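Local coordinates for histidine--tRNA ligase (Thermus thermophilus, PDB 1H4V), which catalyses the ATP-dependent ligation of L-histidine to tRNA(His) and works as a class II aminoacyl-tRNA synthetase homodimer, at residues 8-11 and 15-18; 29-34 and 103-108; 378-383 and 414-419. All coordinates share one frame; numbering follows the deposited sequence.

Interaction 1: 8-11 and 15-18. With SO4 (sulfate ion), chain B.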
ATOM      1  N   GLY A   8     -18.792  -3.850   2.263  1.00 21.37           N
ATOM      2  CA  GLY A   8     -17.676  -4.731   2.563  1.00 20.97           C
ATOM      3  C   GLY A   8     -16.349  -4.041   2.297  1.00 20.57           C
ATOM      4  O   GLY A   8     -15.283  -4.610   2.524  1.00 19.42           O
ATOM      5  N   THR A   9     -16.423  -2.810   1.797  1.00 20.38           N
ATOM      6  CA  THR A   9     -15.233  -2.019   1.499  1.00 20.43           C
ATOM      7  C   THR A   9     -15.411  -0.635   2.110  1.00 21.23           C
ATOM      8  O   THR A   9     -16.521  -0.241   2.449  1.00 23.71           O
ATOM      9  CB  THR A   9     -15.027  -1.855  -0.014  1.00 20.33           C
ATOM     10  OG1 THR A   9     -15.983  -0.916  -0.533  1.00 16.27           O
ATOM     11  CG2 THR A   9     -15.190  -3.198  -0.716  1.00 19.18           C
ATOM     12  N   LYS A  10     -14.326   0.110   2.253  1.00 22.00           N
ATOM     13  CA  LYS A  10     -14.433   1.443   2.826  1.00 22.97           C
ATOM     14  C   LYS A  10     -13.165   2.265   2.653  1.00 22.01           C
ATOM     15  O   LYS A  10     -12.068   1.721   2.545  1.00 19.35           O
ATOM     16  CB  LYS A  10     -14.774   1.348   4.314  1.00 24.11           C
ATOM     17  CG  LYS A  10     -13.715   0.640   5.143  1.00 26.58           C
ATOM     18  CD  LYS A  10     -14.075   0.650   6.623  1.00 29.30           C
ATOM     19  CE  LYS A  10     -14.175   2.069   7.162  1.00 33.09           C
ATOM     20  NZ  LYS A  10     -14.676   2.094   8.567  1.00 39.86           N
ATOM     21  N   ASP A  11     -13.332   3.583   2.623  1.00 21.96           N
ATOM     22  CA  ASP A  11     -12.204   4.486   2.486  1.00 19.83           C
ATOM     23  C   ASP A  11     -11.512   4.539   3.826  1.00 19.02           C
ATOM     24  O   ASP A  11     -12.157   4.436   4.866  1.00 21.66           O
ATOM     25  CB  ASP A  11     -12.665   5.898   2.134  1.00 19.81           C
ATOM     26  CG  ASP A  11     -13.444   5.950   0.861  1.00 22.85           C
ATOM     27  OD1 ASP A  11     -12.969   5.382  -0.140  1.00 29.39           O
ATOM     28  OD2 ASP A  11     -14.530   6.564   0.858  1.00 27.28           O
ATOM     29  N   LYS A  15      -7.846   8.956  11.554  1.00 17.17           N
ATOM     30  CA  LYS A  15      -7.346   7.989  12.524  1.00 18.04           C
ATOM     31  C   LYS A  15      -7.356   6.521  12.107  1.00 17.98           C
ATOM     32  O   LYS A  15      -6.422   5.781  12.407  1.00 18.98           O
ATOM     33  CB  LYS A  15      -8.081   8.165  13.854  1.00 17.43           C
ATOM     34  CG  LYS A  15      -7.591   9.409  14.579  1.00 22.06           C
ATOM     35  CD  LYS A  15      -8.278   9.651  15.899  1.00 26.50           C
ATOM     36  CE  LYS A  15      -7.653  10.861  16.579  1.00 27.86           C
ATOM     37  NZ  LYS A  15      -8.358  11.219  17.830  1.00 32.34           N
ATOM     38  N   GLU A  16      -8.402   6.093  11.422  1.00 19.25           N
ATOM     39  CA  GLU A  16      -8.485   4.707  10.990  1.00 17.32           C
ATOM     40  C   GLU A  16      -7.279   4.359  10.121  1.00 16.89           C
ATOM     41  O   GLU A  16      -6.650   3.319  10.301  1.00 16.29           O
ATOM     42  CB  GLU A  16      -9.784   4.487  10.215  1.00 19.52           C
ATOM     43  CG  GLU A  16      -9.848   3.160   9.501  1.00 28.96           C
ATOM     44  CD  GLU A  16     -11.125   2.400   9.777  1.00 36.45           C
ATOM     45  OE1 GLU A  16     -12.218   2.895   9.426  1.00 36.70           O
ATOM     46  OE2 GLU A  16     -11.026   1.295  10.350  1.00 44.33           O
ATOM     47  N   LEU A  17      -6.954   5.237   9.180  1.00 16.15           N
ATOM     48  CA  LEU A  17      -5.815   5.002   8.302  1.00 16.43           C
ATOM     49  C   LEU A  17      -4.528   4.959   9.124  1.00 16.75           C
ATOM     50  O   LEU A  17      -3.677   4.080   8.930  1.00 16.72           O
ATOM     51  CB  LEU A  17      -5.697   6.126   7.272  1.00 14.42           C
ATOM     52  CG  LEU A  17      -5.078   5.867   5.894  1.00 18.15           C
ATOM     53  CD1 LEU A  17      -4.363   7.146   5.453  1.00 15.71           C
ATOM     54  CD2 LEU A  17      -4.110   4.709   5.914  1.00 14.47           C
ATOM     55  N   ARG A  18      -4.388   5.918  10.039  1.00 13.51           N
ATOM     56  CA  ARG A  18      -3.192   5.999  10.857  1.00 15.46           C
ATOM     57  C   ARG A  18      -3.017   4.745  11.708  1.00 15.06           C
ATOM     58  O   ARG A  18      -1.897   4.284  11.918  1.00 10.70           O
ATOM     59  CB  ARG A  18      -3.217   7.271  11.709  1.00 14.79           C
ATOM     60  CG  ARG A  18      -2.874   8.538  10.906  1.00 21.30           C
ATOM     61  CD  ARG A  18      -3.141   9.818  11.704  1.00 20.09           C
ATOM     62  NE  ARG A  18      -2.440   9.810  12.987  1.00 29.79           N
ATOM     63  CZ  ARG A  18      -2.882  10.420  14.082  1.00 27.20           C
ATOM     64  NH1 ARG A  18      -4.030  11.085  14.047  1.00 27.29           N
ATOM     65  NH2 ARG A  18      -2.181  10.371  15.206  1.00 22.17           N
TER
HETATM   66  S   SO4 B1422       0.953   8.608  13.750  1.00 40.80           S
HETATM   67  O1  SO4 B1422       0.457   9.141  15.034  1.00 37.55           O
HETATM   68  O2  SO4 B1422       1.392   7.213  13.932  1.00 39.08           O
HETATM   69  O3  SO4 B1422       2.089   9.409  13.267  1.00 39.25           O
HETATM   70  O4  SO4 B1422      -0.133   8.666  12.752  1.00 40.06           O
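Lys10 and Glu16 reach for each other from opposite directions at the surface and join in a salt bridge, with NZ of Lys10 2.7 Å from OE1 of Glu16. The ammonium approaches on the syn side of that oxygen, 20° out of the carboxylate plane. Lys10 places CG between its own backbone N and carbonyl carbon (chi1 62°), and a turn about the CG-CD bond (chi3) swings the amine towards the helix. A long flexible base suits this loop, spanning the gap from an irregular backbone, and Glu16 on the helix offers the opposite charge. With an alanine in place of Glu16, the Lys10 ammonium would probably lose its anionic partner and swing free. The bridge ties the leading loop to the first turns of helix 14-33, the long motif 1 helix of class II synthetases; Asp11 pairs with Arg88 of the second subunit, as fits a motif at the dimer interface. Arg18 runs along a sulfate ion, probably taken from the crystallisation liquor. Its CB lies 3.5 Å from sulfate O4, CG 3.3 Å and CD 3.4 Å, so the aliphatic part stays beside one oxygen. Arg18 NE then donates to sulfate O4 over 2.6 Å, nearly straight at 165°, and Arg18 NH2 to sulfate O1 over 2.9 Å, which puts the sulfur in the guanidinium plane at its edge. The planar guanidinium suits this anion, offering two N-H groups to two oxygens, a grip that fixes its rotation. Arg22 NE binds the same ion, while Arg18 NH2 also reaches the carbonyl O of Pro324.

Interaction 2: 29-34 and 103-108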
ATOM      1  N   LYS A  29       8.787  -3.587  11.290  1.00 16.13           N
ATOM      2  CA  LYS A  29       9.931  -3.517  12.200  1.00 17.28           C
ATOM      3  C   LYS A  29      10.318  -4.878  12.772  1.00 17.36           C
ATOM      4  O   LYS A  29      11.487  -5.258  12.740  1.00 15.12           O
ATOM      5  CB  LYS A  29       9.653  -2.546  13.361  1.00 19.06           C
ATOM      6  CG  LYS A  29      10.784  -2.478  14.398  1.00 18.71           C
ATOM      7  CD  LYS A  29      10.463  -1.525  15.547  1.00 28.07           C
ATOM      8  CE  LYS A  29       9.363  -2.075  16.466  1.00 37.56           C
ATOM      9  NZ  LYS A  29       9.145  -1.233  17.687  1.00 41.69           N
ATOM     10  N   VAL A  30       9.345  -5.620  13.294  1.00 17.95           N
ATOM     11  CA  VAL A  30       9.665  -6.921  13.874  1.00 20.31           C
ATOM     12  C   VAL A  30      10.042  -7.971  12.829  1.00 18.45           C
ATOM     13  O   VAL A  30      10.982  -8.734  13.030  1.00 18.71           O
ATOM     14  CB  VAL A  30       8.497  -7.471  14.760  1.00 23.55           C
ATOM     15  CG1 VAL A  30       7.893  -6.351  15.590  1.00 18.39           C
ATOM     16  CG2 VAL A  30       7.458  -8.130  13.914  1.00 28.52           C
ATOM     17  N   LEU A  31       9.326  -8.003  11.711  1.00 16.25           N
ATOM     18  CA  LEU A  31       9.617  -8.986  10.673  1.00 14.07           C
ATOM     19  C   LEU A  31      10.937  -8.730   9.948  1.00 14.00           C
ATOM     20  O   LEU A  31      11.642  -9.679   9.600  1.00 15.89           O
ATOM     21  CB  LEU A  31       8.457  -9.053   9.673  1.00  8.13           C
ATOM     22  CG  LEU A  31       7.349 -10.092   9.921  1.00 16.08           C
ATOM     23  CD1 LEU A  31       7.243 -10.459  11.375  1.00 13.15           C
ATOM     24  CD2 LEU A  31       6.016  -9.555   9.394  1.00 11.81           C
ATOM     25  N   GLU A  32      11.295  -7.469   9.725  1.00 12.96           N
ATOM     26  CA  GLU A  32      12.551  -7.202   9.030  1.00 15.78           C
ATOM     27  C   GLU A  32      13.760  -7.330   9.963  1.00 16.93           C
ATOM     28  O   GLU A  32      14.892  -7.472   9.503  1.00 16.04           O
ATOM     29  CB  GLU A  32      12.511  -5.837   8.317  1.00 11.99           C
ATOM     30  CG  GLU A  32      11.447  -5.822   7.194  1.00 16.19           C
ATOM     31  CD  GLU A  32      11.541  -4.643   6.241  1.00 20.60           C
ATOM     32  OE1 GLU A  32      11.906  -3.529   6.679  1.00 29.87           O
ATOM     33  OE2 GLU A  32      11.226  -4.826   5.046  1.00 19.41           O
ATOM     34  N   ALA A  33      13.511  -7.313  11.272  1.00 17.56           N
ATOM     35  CA  ALA A  33      14.587  -7.473  12.244  1.00 16.29           C
ATOM     36  C   ALA A  33      14.920  -8.956  12.296  1.00 17.47           C
ATOM     37  O   ALA A  33      16.012  -9.340  12.715  1.00 21.45           O
ATOM     38  CB  ALA A  33      14.150  -6.998  13.616  1.00 12.30           C
ATOM     39  N   ALA A  34      13.972  -9.795  11.878  1.00 15.55           N
ATOM     40  CA  ALA A  34      14.198 -11.236  11.873  1.00 13.97           C
ATOM     41  C   ALA A  34      14.632 -11.719  10.497  1.00 14.18           C
ATOM     42  O   ALA A  34      14.626 -12.913  10.213  1.00 15.58           O
ATOM     43  CB  ALA A  34      12.966 -11.962  12.315  1.00 11.95           C
ATOM     44  N   ARG A 103      12.969 -15.875   4.028  1.00 13.30           N
ATOM     45  CA  ARG A 103      11.911 -15.312   4.839  1.00 11.64           C
ATOM     46  C   ARG A 103      11.290 -14.130   4.105  1.00 11.73           C
ATOM     47  O   ARG A 103      11.986 -13.210   3.672  1.00 10.48           O
ATOM     48  CB  ARG A 103      12.462 -14.884   6.207  1.00 11.36           C
ATOM     49  CG  ARG A 103      12.926 -16.047   7.093  1.00 12.87           C
ATOM     50  CD  ARG A 103      13.323 -15.534   8.479  1.00 17.81           C
ATOM     51  NE  ARG A 103      13.810 -16.578   9.378  1.00 17.94           N
ATOM     52  CZ  ARG A 103      14.993 -17.177   9.269  1.00 18.01           C
ATOM     53  NH1 ARG A 103      15.831 -16.849   8.291  1.00 15.76           N
ATOM     54  NH2 ARG A 103      15.351 -18.085  10.158  1.00 17.04           N
ATOM     55  N   LEU A 104       9.972 -14.156   3.957  1.00 11.65           N
ATOM     56  CA  LEU A 104       9.282 -13.076   3.251  1.00 11.09           C
ATOM     57  C   LEU A 104       8.097 -12.565   4.050  1.00 10.56           C
ATOM     58  O   LEU A 104       7.508 -13.290   4.856  1.00 12.71           O
ATOM     59  CB  LEU A 104       8.767 -13.563   1.892  1.00  9.35           C
ATOM     60  CG  LEU A 104       9.727 -14.278   0.934  1.00  7.79           C
ATOM     61  CD1 LEU A 104       8.907 -14.981  -0.136  1.00  9.11           C
ATOM     62  CD2 LEU A 104      10.695 -13.301   0.308  1.00  2.95           C
ATOM     63  N   TRP A 105       7.750 -11.306   3.839  1.00  9.38           N
ATOM     64  CA  TRP A 105       6.592 -10.757   4.507  1.00  9.04           C
ATOM     65  C   TRP A 105       5.926  -9.811   3.533  1.00 10.71           C
ATOM     66  O   TRP A 105       6.553  -9.320   2.587  1.00  8.05           O
ATOM     67  CB  TRP A 105       6.953 -10.042   5.818  1.00  7.38           C
ATOM     68  CG  TRP A 105       7.492  -8.662   5.658  1.00  9.48           C
ATOM     69  CD1 TRP A 105       8.790  -8.303   5.440  1.00  8.59           C
ATOM     70  CD2 TRP A 105       6.742  -7.447   5.718  1.00 10.59           C
ATOM     71  NE1 TRP A 105       8.897  -6.935   5.362  1.00 10.03           N
ATOM     72  CE2 TRP A 105       7.655  -6.383   5.525  1.00 10.48           C
ATOM     73  CE3 TRP A 105       5.384  -7.153   5.908  1.00 12.72           C
ATOM     74  CZ2 TRP A 105       7.257  -5.038   5.526  1.00 11.47           C
ATOM     75  CZ3 TRP A 105       4.988  -5.810   5.909  1.00 15.50           C
ATOM     76  CH2 TRP A 105       5.926  -4.771   5.715  1.00 13.17           C
ATOM     77  N   MET A 106       4.647  -9.559   3.776  1.00 12.50           N
ATOM     78  CA  MET A 106       3.868  -8.708   2.908  1.00 13.42           C
ATOM     79  C   MET A 106       2.639  -8.194   3.648  1.00 14.02           C
ATOM     80  O   MET A 106       2.113  -8.839   4.559  1.00 13.85           O
ATOM     81  CB  MET A 106       3.458  -9.529   1.676  1.00 18.53           C
ATOM     82  CG  MET A 106       2.461  -8.894   0.715  1.00 21.90           C
ATOM     83  SD  MET A 106       2.299  -9.938  -0.775  1.00 34.34           S
ATOM     84  CE  MET A 106       0.931 -11.038  -0.346  1.00 24.39           C
ATOM     85  N   ALA A 107       2.202  -7.010   3.258  1.00 12.96           N
ATOM     86  CA  ALA A 107       1.024  -6.403   3.831  1.00 13.70           C
ATOM     87  C   ALA A 107       0.235  -5.902   2.638  1.00 15.27           C
ATOM     88  O   ALA A 107       0.799  -5.312   1.720  1.00 16.87           O
ATOM     89  CB  ALA A 107       1.411  -5.248   4.737  1.00 11.25           C
ATOM     90  N   GLY A 108      -1.067  -6.145   2.629  1.00 16.05           N
ATOM     91  CA  GLY A 108      -1.852  -5.665   1.510  1.00 14.62           C
ATOM     92  C   GLY A 108      -3.299  -6.095   1.550  1.00 13.19           C
ATOM     93  O   GLY A 108      -3.707  -6.829   2.438  1.00 15.06           O
TER
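Glu32 OE2 accepts a hydrogen bond from the indole NE1 of Trp105 at 3.2 Å, with an angle of 163° at the hydrogen. The oxygen lies in the ring plane, at the edge, but the indole meets the carboxylate on its anti side and 35° out of plane, and the carboxylate and ring planes are 86° apart. The Glu32 chain, extended beyond CG, passes the indole nitrogen at a slant, its CG 3.3 Å from Trp105 NE1. A glutamate has the length to do this from the helix surface, and its bond satisfies the N-H of a buried ring.

One residue earlier, Leu31 lays its CB over a face of the indole and brings CD2 to 3.7 Å from CB of Trp105; its side chain also packs on Val127 and Tyr129. Two residues before the tryptophan, CD of Arg103 rests 3.4 Å from the carbonyl O of Ala34, while Arg103 NE is salt-bridged to Glu142. The small Ala34 side chain packs instead on Leu146 of helix 137-153. The motif 1 helix 14-33 here packs on strand 102-111, the first strand of motif 2 in the antiparallel catalytic fold of class II synthetases.

Interaction 3: 378-383 and 414-419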
ATOM      1  N   ALA A 378      -1.651  24.860  14.747  1.00 23.98           N
ATOM      2  CA  ALA A 378      -0.424  25.380  14.150  1.00 23.29           C
ATOM      3  C   ALA A 378       0.574  25.800  15.224  1.00 23.64           C
ATOM      4  O   ALA A 378       0.189  26.279  16.287  1.00 24.22           O
ATOM      5  CB  ALA A 378      -0.744  26.573  13.262  1.00 20.65           C
ATOM      6  N   ALA A 379       1.859  25.605  14.949  1.00 23.64           N
ATOM      7  CA  ALA A 379       2.889  26.013  15.886  1.00 24.26           C
ATOM      8  C   ALA A 379       2.924  27.545  15.821  1.00 25.57           C
ATOM      9  O   ALA A 379       2.924  28.221  16.849  1.00 27.29           O
ATOM     10  CB  ALA A 379       4.237  25.432  15.483  1.00 20.92           C
ATOM     11  N   PHE A 380       2.929  28.080  14.601  1.00 25.05           N
ATOM     12  CA  PHE A 380       2.947  29.523  14.383  1.00 24.10           C
ATOM     13  C   PHE A 380       1.806  29.983  13.508  1.00 23.93           C
ATOM     14  O   PHE A 380       1.308  29.236  12.670  1.00 24.64           O
ATOM     15  CB  PHE A 380       4.235  29.979  13.691  1.00 23.35           C
ATOM     16  CG  PHE A 380       5.445  29.968  14.570  1.00 25.60           C
ATOM     17  CD1 PHE A 380       6.169  28.799  14.760  1.00 26.27           C
ATOM     18  CD2 PHE A 380       5.871  31.134  15.198  1.00 22.24           C
ATOM     19  CE1 PHE A 380       7.309  28.789  15.567  1.00 30.24           C
ATOM     20  CE2 PHE A 380       7.004  31.138  16.003  1.00 26.63           C
ATOM     21  CZ  PHE A 380       7.726  29.962  16.189  1.00 27.33           C
ATOM     22  N   ALA A 381       1.404  31.230  13.706  1.00 23.27           N
ATOM     23  CA  ALA A 381       0.365  31.841  12.900  1.00 22.67           C
ATOM     24  C   ALA A 381       1.120  32.958  12.184  1.00 24.20           C
ATOM     25  O   ALA A 381       2.057  33.528  12.745  1.00 25.83           O
ATOM     26  CB  ALA A 381      -0.722  32.415  13.778  1.00 20.54           C
ATOM     27  N   GLY A 382       0.746  33.247  10.943  1.00 23.45           N
ATOM     28  CA  GLY A 382       1.418  34.298  10.202  1.00 21.71           C
ATOM     29  C   GLY A 382       0.389  35.280   9.689  1.00 23.15           C
ATOM     30  O   GLY A 382      -0.734  34.896   9.350  1.00 24.94           O
ATOM     31  N   PHE A 383       0.750  36.551   9.633  1.00 20.35           N
ATOM     32  CA  PHE A 383      -0.189  37.545   9.156  1.00 20.68           C
ATOM     33  C   PHE A 383       0.395  38.392   8.048  1.00 21.66           C
ATOM     34  O   PHE A 383       1.513  38.900   8.158  1.00 21.35           O
ATOM     35  CB  PHE A 383      -0.655  38.434  10.311  1.00 18.32           C
ATOM     36  CG  PHE A 383      -1.354  37.680  11.397  1.00 20.50           C
ATOM     37  CD1 PHE A 383      -0.627  36.974  12.349  1.00 21.06           C
ATOM     38  CD2 PHE A 383      -2.747  37.641  11.448  1.00 21.16           C
ATOM     39  CE1 PHE A 383      -1.277  36.236  13.337  1.00 21.32           C
ATOM     40  CE2 PHE A 383      -3.408  36.903  12.435  1.00 21.14           C
ATOM     41  CZ  PHE A 383      -2.673  36.202  13.377  1.00 21.92           C
ATOM     42  N   GLY A 414      14.734  30.630   8.158  1.00 29.93           N
ATOM     43  CA  GLY A 414      15.728  30.453   9.196  1.00 30.15           C
ATOM     44  C   GLY A 414      15.161  30.590  10.588  1.00 30.58           C
ATOM     45  O   GLY A 414      15.439  29.772  11.460  1.00 31.98           O
ATOM     46  N   TYR A 415      14.361  31.626  10.799  1.00 31.03           N
ATOM     47  CA  TYR A 415      13.765  31.872  12.100  1.00 30.42           C
ATOM     48  C   TYR A 415      12.886  30.702  12.545  1.00 32.64           C
ATOM     49  O   TYR A 415      12.981  30.235  13.687  1.00 32.80           O
ATOM     50  CB  TYR A 415      12.931  33.147  12.046  1.00 25.06           C
ATOM     51  CG  TYR A 415      12.212  33.448  13.332  1.00 23.93           C
ATOM     52  CD1 TYR A 415      12.816  34.221  14.334  1.00 23.85           C
ATOM     53  CD2 TYR A 415      10.939  32.932  13.571  1.00 15.51           C
ATOM     54  CE1 TYR A 415      12.162  34.467  15.546  1.00 24.88           C
ATOM     55  CE2 TYR A 415      10.277  33.167  14.772  1.00 20.48           C
ATOM     56  CZ  TYR A 415      10.888  33.933  15.753  1.00 24.79           C
ATOM     57  OH  TYR A 415      10.217  34.168  16.931  1.00 31.35           O
ATOM     58  N   LEU A 416      12.025  30.239  11.642  1.00 33.76           N
ATOM     59  CA  LEU A 416      11.121  29.135  11.946  1.00 35.30           C
ATOM     60  C   LEU A 416      11.887  27.857  12.254  1.00 36.58           C
ATOM     61  O   LEU A 416      11.505  27.103  13.148  1.00 36.09           O
ATOM     62  CB  LEU A 416      10.160  28.896  10.780  1.00 32.86           C
ATOM     63  CG  LEU A 416       9.089  29.959  10.533  1.00 32.97           C
ATOM     64  CD1 LEU A 416       8.529  29.792   9.146  1.00 37.18           C
ATOM     65  CD2 LEU A 416       7.982  29.843  11.571  1.00 31.12           C
ATOM     66  N   LEU A 417      12.971  27.624  11.518  1.00 37.78           N
ATOM     67  CA  LEU A 417      13.786  26.429  11.723  1.00 42.10           C
ATOM     68  C   LEU A 417      14.516  26.463  13.064  1.00 43.04           C
ATOM     69  O   LEU A 417      14.637  25.445  13.738  1.00 43.92           O
ATOM     70  CB  LEU A 417      14.798  26.271  10.586  1.00 43.80           C
ATOM     71  CG  LEU A 417      14.792  24.897   9.910  1.00 48.06           C
ATOM     72  CD1 LEU A 417      15.257  23.825  10.887  1.00 50.02           C
ATOM     73  CD2 LEU A 417      13.381  24.591   9.403  1.00 48.57           C
ATOM     74  N   GLN A 418      15.005  27.636  13.446  1.00 44.46           N
ATOM     75  CA  GLN A 418      15.699  27.792  14.716  1.00 45.92           C
ATOM     76  C   GLN A 418      14.713  27.593  15.862  1.00 46.74           C
ATOM     77  O   GLN A 418      15.073  27.096  16.926  1.00 49.07           O
ATOM     78  CB  GLN A 418      16.313  29.191  14.805  1.00 48.25           C
ATOM     79  CG  GLN A 418      16.802  29.593  16.191  1.00 57.32           C
ATOM     80  CD  GLN A 418      17.990  28.774  16.667  1.00 64.02           C
ATOM     81  OE1 GLN A 418      19.035  28.725  16.008  1.00 66.43           O
ATOM     82  NE2 GLN A 418      17.839  28.132  17.822  1.00 64.64           N
ATOM     83  N   ALA A 419      13.464  27.983  15.638  1.00 46.13           N
ATOM     84  CA  ALA A 419      12.435  27.864  16.662  1.00 45.65           C
ATOM     85  C   ALA A 419      11.795  26.481  16.747  1.00 45.77           C
ATOM     86  O   ALA A 419      11.392  26.044  17.821  1.00 43.93           O
ATOM     87  CB  ALA A 419      11.360  28.923  16.432  1.00 45.75           C
TER
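Phe380 is the one side chain of strand 380-383 that meets helix 414-419, and it touches three residues there. The strand and helix axes come no closer than 12.0 Å and run nearly antiparallel, at 165°, a spacing that a large aromatic ring can bridge.

The first kind of interaction is a CH-pi contact. Leu416 CD2 lies over one face of the Phe380 ring, 4.1 Å from its centroid and 21° off the normal. It is shifted towards the rim, where it comes 3.8 Å from CD1 of Phe380. The two side chains pass one another pointing opposite ways, and CD2 is the branch of the leucine that touches the ring.

The remaining contacts are apolar ones. CB of Ala419 sits 3.8 Å from CZ of Phe380, at the far end of the ring; the single methyl of alanine allows the last turn of the helix to approach this closely. Tyr415 turns the edge of its ring to the phenylalanine, CE2 of Tyr415 lying 4.0 Å from CE2 of Phe380, and the two side chains cross at about a right angle. CG of Tyr415 is anti to its backbone N (chi1 177°), which carries the ring out from the helix flank towards the strand.

Within the anticodon-binding domain, Leu331 of strand 331-335 and Leu396 of strand 393-398 both pack against Leu416; the last helix, 412-419, packs on one face of the mixed sheet, running nearly antiparallel to strand 380-384, with Phe380 rising from the strand between those two.

Interactions 1 and 2 belong to the catalytic region and share helix 14-33: the first sits near its start, the second at its end, with centres 22 Å apart and nearest atoms about 11 Å apart. Both also touch the second subunit, as expected of the motif 1 helix, and interaction 2 joins that helix to a strand of the sheet that carries the class II active site. Interaction 3 lies in the separate anticodon-binding domain, its centre 33 Å from that of interaction 1 and 39 Å from that of interaction 2. The sulfate-bound end of interaction 1 adjoins residues 323-326, on the chain's path between the two domains.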